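Local coordinates for protein tripeptidase (Staphylococcus aureus subsp. aureus, PDB 3RZA) that probably hydrolyses tripeptides as a metal-dependent exopeptidase of the M20 family, with a zinc-bearing catalytic domain and a smaller dimerisation domain, at residues V196-I204 with A268-I278; M20-F30 with L377-L385. All coordinates share one frame; numbering follows the deposited sequence.

In the fold
The two contacts belong to the two halves expected of an M20 peptidase. Interaction 1 pairs neighbouring strands of the smaller, lid-like domain and runs on into the segment that connects it with the metal-binding domain; interaction 2 packs the first helix of the chain against the last long one on that catalytic domain. Their centres are 35 Å apart, on opposite sides of the chain's centre, and their nearest atoms stay about 11 Å from each other. In sequence, both segments of interaction 1 fall between those of interaction 2. The zinc ion, bound by His98, Asp129 and Asp186, lies about 11 Å from the side chain of Phe30 in interaction 2; a calcium ion bound by Glu163 and His366 shares Asp129.

Interaction 1. Residues V196-I204 with A268-I278. With IPA (isopropyl alcohol), chain H.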
loop_
_atom_site.group_PDB
_atom_site.type_symbol
_atom_site.label_atom_id
_atom_site.label_comp_id
_atom_site.label_asym_id
_atom_site.label_seq_id
_atom_site.Cartn_x
_atom_site.Cartn_y
_atom_site.Cartn_z
ATOM N N VAL A 196 -35.817 11.192 4.809
ATOM C CA VAL A 196 -36.803 10.966 3.694
ATOM C C VAL A 196 -36.159 10.651 2.351
ATOM O O VAL A 196 -36.864 10.355 1.370
ATOM C CB VAL A 196 -37.812 12.155 3.539
ATOM C CG1 VAL A 196 -38.598 12.341 4.866
ATOM C CG2 VAL A 196 -37.103 13.497 3.081
ATOM N N GLY A 197 -34.830 10.679 2.300
ATOM C CA GLY A 197 -34.124 10.331 1.111
ATOM C C GLY A 197 -32.709 9.972 1.433
ATOM O O GLY A 197 -32.179 10.407 2.450
ATOM N N ALA A 198 -32.108 9.163 0.564
ATOM C CA ALA A 198 -30.732 8.658 0.735
ATOM C C ALA A 198 -30.158 8.482 -0.671
ATOM O O ALA A 198 -30.930 8.267 -1.606
ATOM C CB ALA A 198 -30.749 7.312 1.508
ATOM N N PRO A 199 -28.812 8.594 -0.839
ATOM C CA PRO A 199 -28.216 8.575 -2.180
ATOM C C PRO A 199 -28.006 7.162 -2.734
ATOM O O PRO A 199 -28.130 6.157 -1.988
ATOM C CB PRO A 199 -26.867 9.230 -1.948
ATOM C CG PRO A 199 -26.464 8.708 -0.598
ATOM C CD PRO A 199 -27.763 8.540 0.195
ATOM N N THR A 200 -27.753 7.094 -4.043
ATOM C CA THR A 200 -27.087 5.936 -4.691
ATOM C C THR A 200 -25.591 5.957 -4.354
ATOM O O THR A 200 -24.977 6.979 -4.498
ATOM C CB THR A 200 -27.257 5.973 -6.227
ATOM O OG1 THR A 200 -28.646 6.017 -6.543
ATOM C CG2 THR A 200 -26.636 4.730 -6.909
ATOM N N GLN A 201 -25.033 4.853 -3.848
ATOM C CA GLN A 201 -23.579 4.709 -3.717
ATOM C C GLN A 201 -23.107 3.691 -4.733
ATOM O O GLN A 201 -23.741 2.652 -4.900
ATOM C CB GLN A 201 -23.158 4.263 -2.327
ATOM C CG GLN A 201 -21.614 4.418 -2.072
ATOM C CD GLN A 201 -20.922 3.212 -1.415
ATOM O OE1 GLN A 201 -19.826 2.850 -1.807
ATOM N NE2 GLN A 201 -21.523 2.649 -0.394
HETATM N N MSE A 202 -22.002 4.009 -5.411
HETATM C CA MSE A 202 -21.273 3.056 -6.231
HETATM C C MSE A 202 -19.810 2.960 -5.791
HETATM O O MSE A 202 -19.222 3.953 -5.380
HETATM C CB MSE A 202 -21.357 3.476 -7.695
HETATM C CG MSE A 202 -22.777 3.478 -8.207
HETATM SE SE MSE A 202 -22.880 3.453 -10.092
HETATM C CE MSE A 202 -24.822 3.616 -10.333
ATOM N N LEU A 203 -19.250 1.751 -5.868
ATOM C CA LEU A 203 -17.806 1.503 -5.701
ATOM C C LEU A 203 -17.189 1.554 -7.089
ATOM O O LEU A 203 -17.809 1.076 -8.040
ATOM C CB LEU A 203 -17.532 0.128 -5.065
ATOM C CG LEU A 203 -18.147 -0.202 -3.688
ATOM C CD1 LEU A 203 -17.826 -1.644 -3.262
ATOM C CD2 LEU A 203 -17.686 0.775 -2.623
ATOM N N ILE A 204 -16.041 2.227 -7.214
ATOM C CA ILE A 204 -15.250 2.205 -8.452
ATOM C C ILE A 204 -13.826 1.830 -8.065
ATOM O O ILE A 204 -13.237 2.425 -7.159
ATOM C CB ILE A 204 -15.318 3.548 -9.256
ATOM C CG1 ILE A 204 -14.354 3.527 -10.457
ATOM C CG2 ILE A 204 -15.032 4.730 -8.373
ATOM C CD1 ILE A 204 -14.693 4.542 -11.554
ATOM N N ALA A 268 -12.145 3.443 -4.873
ATOM C CA ALA A 268 -12.862 4.703 -4.777
ATOM C C ALA A 268 -14.356 4.461 -4.590
ATOM O O ALA A 268 -14.838 3.320 -4.687
ATOM C CB ALA A 268 -12.610 5.553 -6.032
ATOM N N GLU A 269 -15.081 5.532 -4.276
ATOM C CA GLU A 269 -16.556 5.521 -4.315
ATOM C C GLU A 269 -17.120 6.805 -4.856
ATOM O O GLU A 269 -16.397 7.804 -4.974
ATOM C CB GLU A 269 -17.148 5.280 -2.927
ATOM C CG GLU A 269 -16.711 6.301 -1.883
ATOM C CD GLU A 269 -17.781 6.593 -0.882
ATOM O OE1 GLU A 269 -18.081 5.694 -0.062
ATOM O OE2 GLU A 269 -18.328 7.724 -0.910
ATOM N N ALA A 270 -18.418 6.772 -5.162
ATOM C CA ALA A 270 -19.165 7.960 -5.515
ATOM C C ALA A 270 -20.574 7.848 -4.961
ATOM O O ALA A 270 -21.090 6.727 -4.804
ATOM C CB ALA A 270 -19.189 8.123 -7.024
ATOM N N ARG A 271 -21.169 8.998 -4.615
ATOM C CA ARG A 271 -22.561 9.067 -4.116
ATOM C C ARG A 271 -23.296 10.191 -4.788
ATOM O O ARG A 271 -22.700 11.232 -5.035
ATOM C CB ARG A 271 -22.615 9.285 -2.588
ATOM C CG ARG A 271 -21.726 8.367 -1.798
ATOM C CD ARG A 271 -21.887 8.524 -0.305
ATOM N NE ARG A 271 -20.923 7.641 0.347
ATOM C CZ ARG A 271 -21.104 6.930 1.470
ATOM N NH1 ARG A 271 -22.219 7.006 2.200
ATOM N NH2 ARG A 271 -20.105 6.154 1.906
ATOM N N SER A 272 -24.587 9.992 -5.078
ATOM C CA SER A 272 -25.468 11.102 -5.455
ATOM C C SER A 272 -26.912 10.863 -5.109
ATOM O O SER A 272 -27.372 9.717 -5.122
ATOM C CB SER A 272 -25.388 11.395 -6.954
ATOM O OG SER A 272 -26.064 12.595 -7.252
ATOM N N HIS A 273 -27.636 11.959 -4.872
ATOM C CA HIS A 273 -29.097 11.890 -4.687
ATOM C C HIS A 273 -29.861 11.940 -6.000
ATOM O O HIS A 273 -31.101 11.836 -6.007
ATOM C CB HIS A 273 -29.568 12.957 -3.720
ATOM C CG HIS A 273 -29.151 12.685 -2.317
ATOM N ND1 HIS A 273 -29.858 11.839 -1.492
ATOM C CD2 HIS A 273 -28.062 13.079 -1.614
ATOM C CE1 HIS A 273 -29.223 11.729 -0.340
ATOM N NE2 HIS A 273 -28.152 12.498 -0.373
ATOM N N ASP A 274 -29.131 12.070 -7.112
ATOM C CA ASP A 274 -29.705 12.030 -8.464
ATOM C C ASP A 274 -29.117 10.748 -9.121
ATOM O O ASP A 274 -27.886 10.652 -9.284
ATOM C CB ASP A 274 -29.306 13.314 -9.205
ATOM C CG ASP A 274 -29.892 13.421 -10.609
ATOM O OD1 ASP A 274 -30.091 12.407 -11.301
ATOM O OD2 ASP A 274 -30.085 14.574 -11.050
ATOM N N PRO A 275 -29.974 9.774 -9.499
ATOM C CA PRO A 275 -29.425 8.555 -10.124
ATOM C C PRO A 275 -28.703 8.755 -11.466
ATOM O O PRO A 275 -27.909 7.903 -11.849
ATOM C CB PRO A 275 -30.651 7.642 -10.318
ATOM C CG PRO A 275 -31.837 8.408 -9.888
ATOM C CD PRO A 275 -31.449 9.802 -9.529
ATOM N N GLU A 276 -28.962 9.853 -12.165
ATOM C CA GLU A 276 -28.202 10.185 -13.370
ATOM C C GLU A 276 -26.888 10.872 -13.112
ATOM O O GLU A 276 -25.928 10.628 -13.854
ATOM C CB GLU A 276 -29.041 11.040 -14.324
ATOM C CG GLU A 276 -30.229 10.333 -14.878
ATOM C CD GLU A 276 -29.886 9.072 -15.687
ATOM O OE1 GLU A 276 -28.805 9.026 -16.336
ATOM O OE2 GLU A 276 -30.712 8.126 -15.672
ATOM N N ARG A 277 -26.842 11.782 -12.135
ATOM C CA ARG A 277 -25.565 12.401 -11.743
ATOM C C ARG A 277 -24.558 11.393 -11.180
ATOM O O ARG A 277 -23.381 11.533 -11.445
ATOM C CB ARG A 277 -25.751 13.542 -10.744
ATOM C CG ARG A 277 -26.502 14.677 -11.307
ATOM C CD ARG A 277 -26.472 15.885 -10.423
ATOM N NE ARG A 277 -27.639 16.748 -10.648
ATOM C CZ ARG A 277 -27.808 17.978 -10.145
ATOM N NH1 ARG A 277 -26.864 18.580 -9.407
ATOM N NH2 ARG A 277 -28.942 18.634 -10.408
ATOM N N ILE A 278 -25.013 10.389 -10.411
ATOM C CA ILE A 278 -24.082 9.294 -9.972
ATOM C C ILE A 278 -23.476 8.559 -11.185
ATOM O O ILE A 278 -22.256 8.292 -11.187
ATOM C CB ILE A 278 -24.715 8.258 -8.950
ATOM C CG1 ILE A 278 -23.716 7.135 -8.557
ATOM C CG2 ILE A 278 -25.979 7.579 -9.485
ATOM C CD1 ILE A 278 -22.497 7.616 -7.861
HETATM C C1 IPA H . -24.182 14.047 -1.434
HETATM C C2 IPA H . -24.367 12.718 -0.705
HETATM C C3 IPA H . -23.012 12.163 -0.304
HETATM O O2 IPA H . -25.110 12.931 0.474
HETATM O O HOH W 1 -29.599 8.517 -6.730
#
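Thr200 and Ser272 begin an antiparallel ladder that continues through Met202-Ala270 and Ile204-Ala268, each a hydrogen-bonded pair; Gln201-Arg271 and Leu203-Glu269 are the non-hydrogen-bonded pairs between them. Gln201, Leu203, Glu269 and Arg271 share one face of the sheet, and Thr200, Met202, Ile204, Ala268, Ala270 and Ser272 the opposite one.

Arg271 CB lies 3.7 Å from C3 of an isopropanol molecule, probably a crystallisation additive. CG meets Gln201 CG, CD turns again to the alcohol, and the chain runs extended to NE. There the guanidinium grips Glu269 side-on: Arg271 NE donates to Glu269 OE2 at 2.9 Å, almost straight (170°), and NH2 to OE1, both oxygens being met on their syn side. Gln201 CG lies over one guanidinium face, and the Gln201 amide stacks with the guanidinium, their planes only 11° apart. NH1 reaches past the pair to Gly340 O and to a bound citrate, while His214 of the second subunit packs on the same arginine.

At the break in the strand sits Pro199, which has no N-H to offer a neighbouring strand; in one of two modelled conformers of His273, Pro199 CB lies over the ring, 3.8 Å from its centroid, a CH-pi contact. Ile278 packs CG2 against Thr200 CB and CG1 against Met202 CG (3.8 Å), tying the following helix to the strands. Asp274 N-caps that helix, its OD1 accepting from Glu276 N at 2.9 Å. Water 1 joins Thr200 OG1 to Ser272 O, and Gly310 N also bonds that hydroxyl.

One face is thus largely apolar and covered in part by helix 275-295, its few hydroxyls hydrogen-bonded, whereas the other sets a carboxylate against a guanidinium whose rotation is fixed by the two-nitrogen grip and whose charge is probably partly balanced, leaving NH1 to bind a carbonyl and an anion.

Interaction 2. Residues M20-F30 with L377-L385; sequences MINEQRLLNTF and LNLLASQVL
This is a helix-helix contact on the catalytic domain of the M20 fold, where the N-terminal helix 23-34 and the residues leading into it lie across helix 374-393. The short segments are steeply inclined, 105° between their directions, with axes 10.3 Å apart at closest approach.

Branched leucines fill the space between the steeply crossed helices: Leu26 and Leu377 reach toward each other tip to tip, CG to CG at 3.7 Å. The small methyl of Ala381 leaves room for Leu26 to approach, and Ala381 CB is only 3.5 Å from Leu26 CD2, a tight pair. Beyond them, Leu377 CD2 touches Phe30 CB. Ahead of the helix, Ile21 has CG1 between the backbone N and the carbonyl carbon (chi1 69°), which brings that atom to 3.6 Å from Ser382 OG, while Met20 CG packs on Leu385 CD2. Asn22 caps the helix by accepting from Arg25 N, and Arg25 makes salt bridges to Glu139 and Glu146.

Polar groups edge this apolar patch. The carboxylate of Glu23 stacks on the amide of Asn378, and two waters complete the link: water 3 donates to Glu23 OE1 and accepts from Asn378 ND2, whereas water 2 donates to Glu23 O at 2.7 Å and to Asn378 OD1 at 2.6 Å.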
loop_
_atom_site.group_PDB
_atom_site.type_symbol
_atom_site.label_atom_id
_atom_site.label_comp_id
_atom_site.label_asym_id
_atom_site.label_seq_id
_atom_site.Cartn_x
_atom_site.Cartn_y
_atom_site.Cartn_z
HETATM N N MSE A 20 -45.916 5.588 30.279
HETATM C CA MSE A 20 -46.423 4.453 29.439
HETATM C C MSE A 20 -45.336 3.398 29.033
HETATM O O MSE A 20 -45.526 2.214 29.327
HETATM C CB MSE A 20 -47.152 4.994 28.195
HETATM C CG MSE A 20 -47.907 3.936 27.396
HETATM SE SE MSE A 20 -49.822 4.279 27.106
HETATM C CE MSE A 20 -50.418 4.649 28.954
ATOM N N ILE A 21 -44.243 3.797 28.349
ATOM C CA ILE A 21 -43.054 2.894 28.244
ATOM C C ILE A 21 -42.364 2.766 29.616
ATOM O O ILE A 21 -42.323 3.707 30.401
ATOM C CB ILE A 21 -41.998 3.262 27.095
ATOM C CG1 ILE A 21 -41.252 4.561 27.392
ATOM C CG2 ILE A 21 -42.662 3.273 25.704
ATOM C CD1 ILE A 21 -39.862 4.347 27.951
ATOM N N ASN A 22 -41.875 1.576 29.900
ATOM C CA ASN A 22 -41.219 1.264 31.154
ATOM C C ASN A 22 -39.736 1.511 30.905
ATOM O O ASN A 22 -39.065 0.721 30.216
ATOM C CB ASN A 22 -41.527 -0.205 31.537
ATOM C CG ASN A 22 -41.066 -0.572 32.933
ATOM O OD1 ASN A 22 -39.970 -0.242 33.347
ATOM N ND2 ASN A 22 -41.903 -1.323 33.652
ATOM N N GLU A 23 -39.240 2.619 31.437
ATOM C CA GLU A 23 -37.899 3.143 31.105
ATOM C C GLU A 23 -36.766 2.256 31.605
ATOM O O GLU A 23 -35.751 2.094 30.923
ATOM C CB GLU A 23 -37.705 4.548 31.714
ATOM C CG GLU A 23 -38.686 5.611 31.190
ATOM C CD GLU A 23 -38.450 6.991 31.794
ATOM O OE1 GLU A 23 -37.574 7.146 32.685
ATOM O OE2 GLU A 23 -39.161 7.924 31.373
ATOM N N GLN A 24 -36.914 1.748 32.824
ATOM C CA GLN A 24 -35.955 0.806 33.379
ATOM C C GLN A 24 -35.955 -0.497 32.596
ATOM O O GLN A 24 -34.895 -1.051 32.337
ATOM C CB GLN A 24 -36.252 0.531 34.861
ATOM C CG GLN A 24 -35.223 -0.364 35.598
ATOM C CD GLN A 24 -33.834 0.271 35.656
ATOM O OE1 GLN A 24 -32.906 -0.146 34.946
ATOM N NE2 GLN A 24 -33.702 1.315 36.461
ATOM N N ARG A 25 -37.139 -1.013 32.271
ATOM C CA ARG A 25 -37.218 -2.253 31.488
ATOM C C ARG A 25 -36.558 -2.092 30.109
ATOM O O ARG A 25 -35.840 -2.996 29.665
ATOM C CB ARG A 25 -38.658 -2.725 31.331
ATOM C CG ARG A 25 -38.797 -4.107 30.636
ATOM C CD ARG A 25 -40.211 -4.600 30.702
ATOM N NE ARG A 25 -41.116 -3.692 30.000
ATOM C CZ ARG A 25 -42.435 -3.563 30.228
ATOM N NH1 ARG A 25 -43.076 -4.339 31.112
ATOM N NH2 ARG A 25 -43.136 -2.664 29.521
ATOM N N LEU A 26 -36.809 -0.951 29.452
ATOM C CA LEU A 26 -36.180 -0.603 28.158
ATOM C C LEU A 26 -34.663 -0.611 28.267
ATOM O O LEU A 26 -33.985 -1.186 27.413
ATOM C CB LEU A 26 -36.650 0.793 27.686
ATOM C CG LEU A 26 -36.055 1.411 26.403
ATOM C CD1 LEU A 26 -36.157 0.454 25.238
ATOM C CD2 LEU A 26 -36.752 2.743 26.076
ATOM N N LEU A 27 -34.151 0.069 29.302
ATOM C CA LEU A 27 -32.706 0.133 29.573
ATOM C C LEU A 27 -32.111 -1.266 29.798
ATOM O O LEU A 27 -31.098 -1.591 29.215
ATOM C CB LEU A 27 -32.415 1.064 30.790
ATOM C CG LEU A 27 -30.968 1.194 31.313
ATOM C CD1 LEU A 27 -30.017 1.523 30.208
ATOM C CD2 LEU A 27 -30.888 2.251 32.476
ATOM N N ASN A 28 -32.762 -2.085 30.616
ATOM C CA ASN A 28 -32.310 -3.464 30.853
ATOM C C ASN A 28 -32.299 -4.314 29.579
ATOM O O ASN A 28 -31.345 -5.044 29.353
ATOM C CB ASN A 28 -33.152 -4.158 31.944
ATOM C CG ASN A 28 -32.991 -3.510 33.329
ATOM O OD1 ASN A 28 -32.024 -2.809 33.602
ATOM N ND2 ASN A 28 -33.946 -3.760 34.198
ATOM N N THR A 29 -33.321 -4.157 28.734
ATOM C CA THR A 29 -33.381 -4.842 27.427
ATOM C C THR A 29 -32.246 -4.424 26.509
ATOM O O THR A 29 -31.600 -5.271 25.903
ATOM C CB THR A 29 -34.730 -4.605 26.737
ATOM O OG1 THR A 29 -35.756 -5.148 27.562
ATOM C CG2 THR A 29 -34.789 -5.259 25.336
ATOM N N PHE A 30 -31.962 -3.127 26.468
ATOM C CA PHE A 30 -30.832 -2.612 25.686
ATOM C C PHE A 30 -29.508 -3.204 26.177
ATOM O O PHE A 30 -28.699 -3.644 25.373
ATOM C CB PHE A 30 -30.779 -1.079 25.769
ATOM C CG PHE A 30 -29.618 -0.482 25.062
ATOM C CD1 PHE A 30 -29.536 -0.566 23.689
ATOM C CD2 PHE A 30 -28.581 0.124 25.757
ATOM C CE1 PHE A 30 -28.489 -0.061 23.010
ATOM C CE2 PHE A 30 -27.478 0.663 25.054
ATOM C CZ PHE A 30 -27.444 0.582 23.686
ATOM N N LEU A 377 -33.132 7.037 24.006
ATOM C CA LEU A 377 -33.679 5.697 24.023
ATOM C C LEU A 377 -35.141 5.718 24.478
ATOM O O LEU A 377 -35.964 5.087 23.868
ATOM C CB LEU A 377 -32.847 4.797 24.937
ATOM C CG LEU A 377 -33.179 3.320 25.035
ATOM C CD1 LEU A 377 -32.854 2.594 23.741
ATOM C CD2 LEU A 377 -32.406 2.724 26.215
ATOM N N ASN A 378 -35.418 6.446 25.554
ATOM C CA ASN A 378 -36.801 6.649 26.054
ATOM C C ASN A 378 -37.708 7.293 25.009
ATOM O O ASN A 378 -38.791 6.782 24.726
ATOM C CB ASN A 378 -36.792 7.492 27.338
ATOM C CG ASN A 378 -36.100 6.792 28.511
ATOM O OD1 ASN A 378 -35.993 5.555 28.545
ATOM N ND2 ASN A 378 -35.613 7.591 29.484
ATOM N N LEU A 379 -37.247 8.395 24.413
ATOM C CA LEU A 379 -38.015 9.080 23.357
ATOM C C LEU A 379 -38.264 8.226 22.113
ATOM O O LEU A 379 -39.337 8.343 21.512
ATOM C CB LEU A 379 -37.343 10.426 22.942
ATOM C CG LEU A 379 -37.411 11.569 23.972
ATOM C CD1 LEU A 379 -36.492 12.697 23.526
ATOM C CD2 LEU A 379 -38.865 12.095 24.197
ATOM N N LEU A 380 -37.288 7.400 21.719
ATOM C CA LEU A 380 -37.418 6.537 20.522
ATOM C C LEU A 380 -38.481 5.464 20.710
ATOM O O LEU A 380 -39.287 5.238 19.815
ATOM C CB LEU A 380 -36.083 5.852 20.158
ATOM C CG LEU A 380 -36.038 4.941 18.901
ATOM C CD1 LEU A 380 -36.330 5.757 17.607
ATOM C CD2 LEU A 380 -34.681 4.175 18.810
ATOM N N ALA A 381 -38.416 4.755 21.841
ATOM C CA ALA A 381 -39.468 3.802 22.235
ATOM C C ALA A 381 -40.853 4.468 22.318
ATOM O O ALA A 381 -41.837 3.927 21.801
ATOM C CB ALA A 381 -39.111 3.135 23.569
ATOM N N SER A 382 -40.918 5.660 22.910
ATOM C CA SER A 382 -42.179 6.437 22.934
ATOM C C SER A 382 -42.642 6.832 21.523
ATOM O O SER A 382 -43.842 6.785 21.246
ATOM C CB SER A 382 -42.026 7.672 23.808
ATOM O OG SER A 382 -41.705 7.270 25.122
ATOM N N GLN A 383 -41.683 7.163 20.630
ATOM C CA GLN A 383 -42.011 7.531 19.245
ATOM C C GLN A 383 -42.533 6.349 18.435
ATOM O O GLN A 383 -43.526 6.483 17.762
ATOM C CB GLN A 383 -40.823 8.135 18.511
ATOM C CG GLN A 383 -41.245 8.912 17.241
ATOM C CD GLN A 383 -40.118 9.240 16.319
ATOM O OE1 GLN A 383 -38.964 8.808 16.512
ATOM N NE2 GLN A 383 -40.438 10.016 15.275
ATOM N N VAL A 384 -41.852 5.212 18.491
ATOM C CA VAL A 384 -42.337 3.997 17.814
ATOM C C VAL A 384 -43.768 3.632 18.294
ATOM O O VAL A 384 -44.631 3.288 17.460
ATOM C CB VAL A 384 -41.408 2.790 18.018
ATOM C CG1 VAL A 384 -41.984 1.552 17.337
ATOM C CG2 VAL A 384 -39.972 3.081 17.497
ATOM N N LEU A 385 -44.021 3.738 19.612
ATOM C CA LEU A 385 -45.362 3.510 20.153
ATOM C C LEU A 385 -46.396 4.515 19.577
ATOM O O LEU A 385 -47.516 4.133 19.250
ATOM C CB LEU A 385 -45.363 3.574 21.694
ATOM C CG LEU A 385 -46.744 3.425 22.367
ATOM C CD1 LEU A 385 -47.407 2.097 21.932
ATOM C CD2 LEU A 385 -46.614 3.519 23.856
HETATM O O HOH W 2 -34.291 4.029 29.823
HETATM O O HOH W 3 -34.858 7.039 32.169
#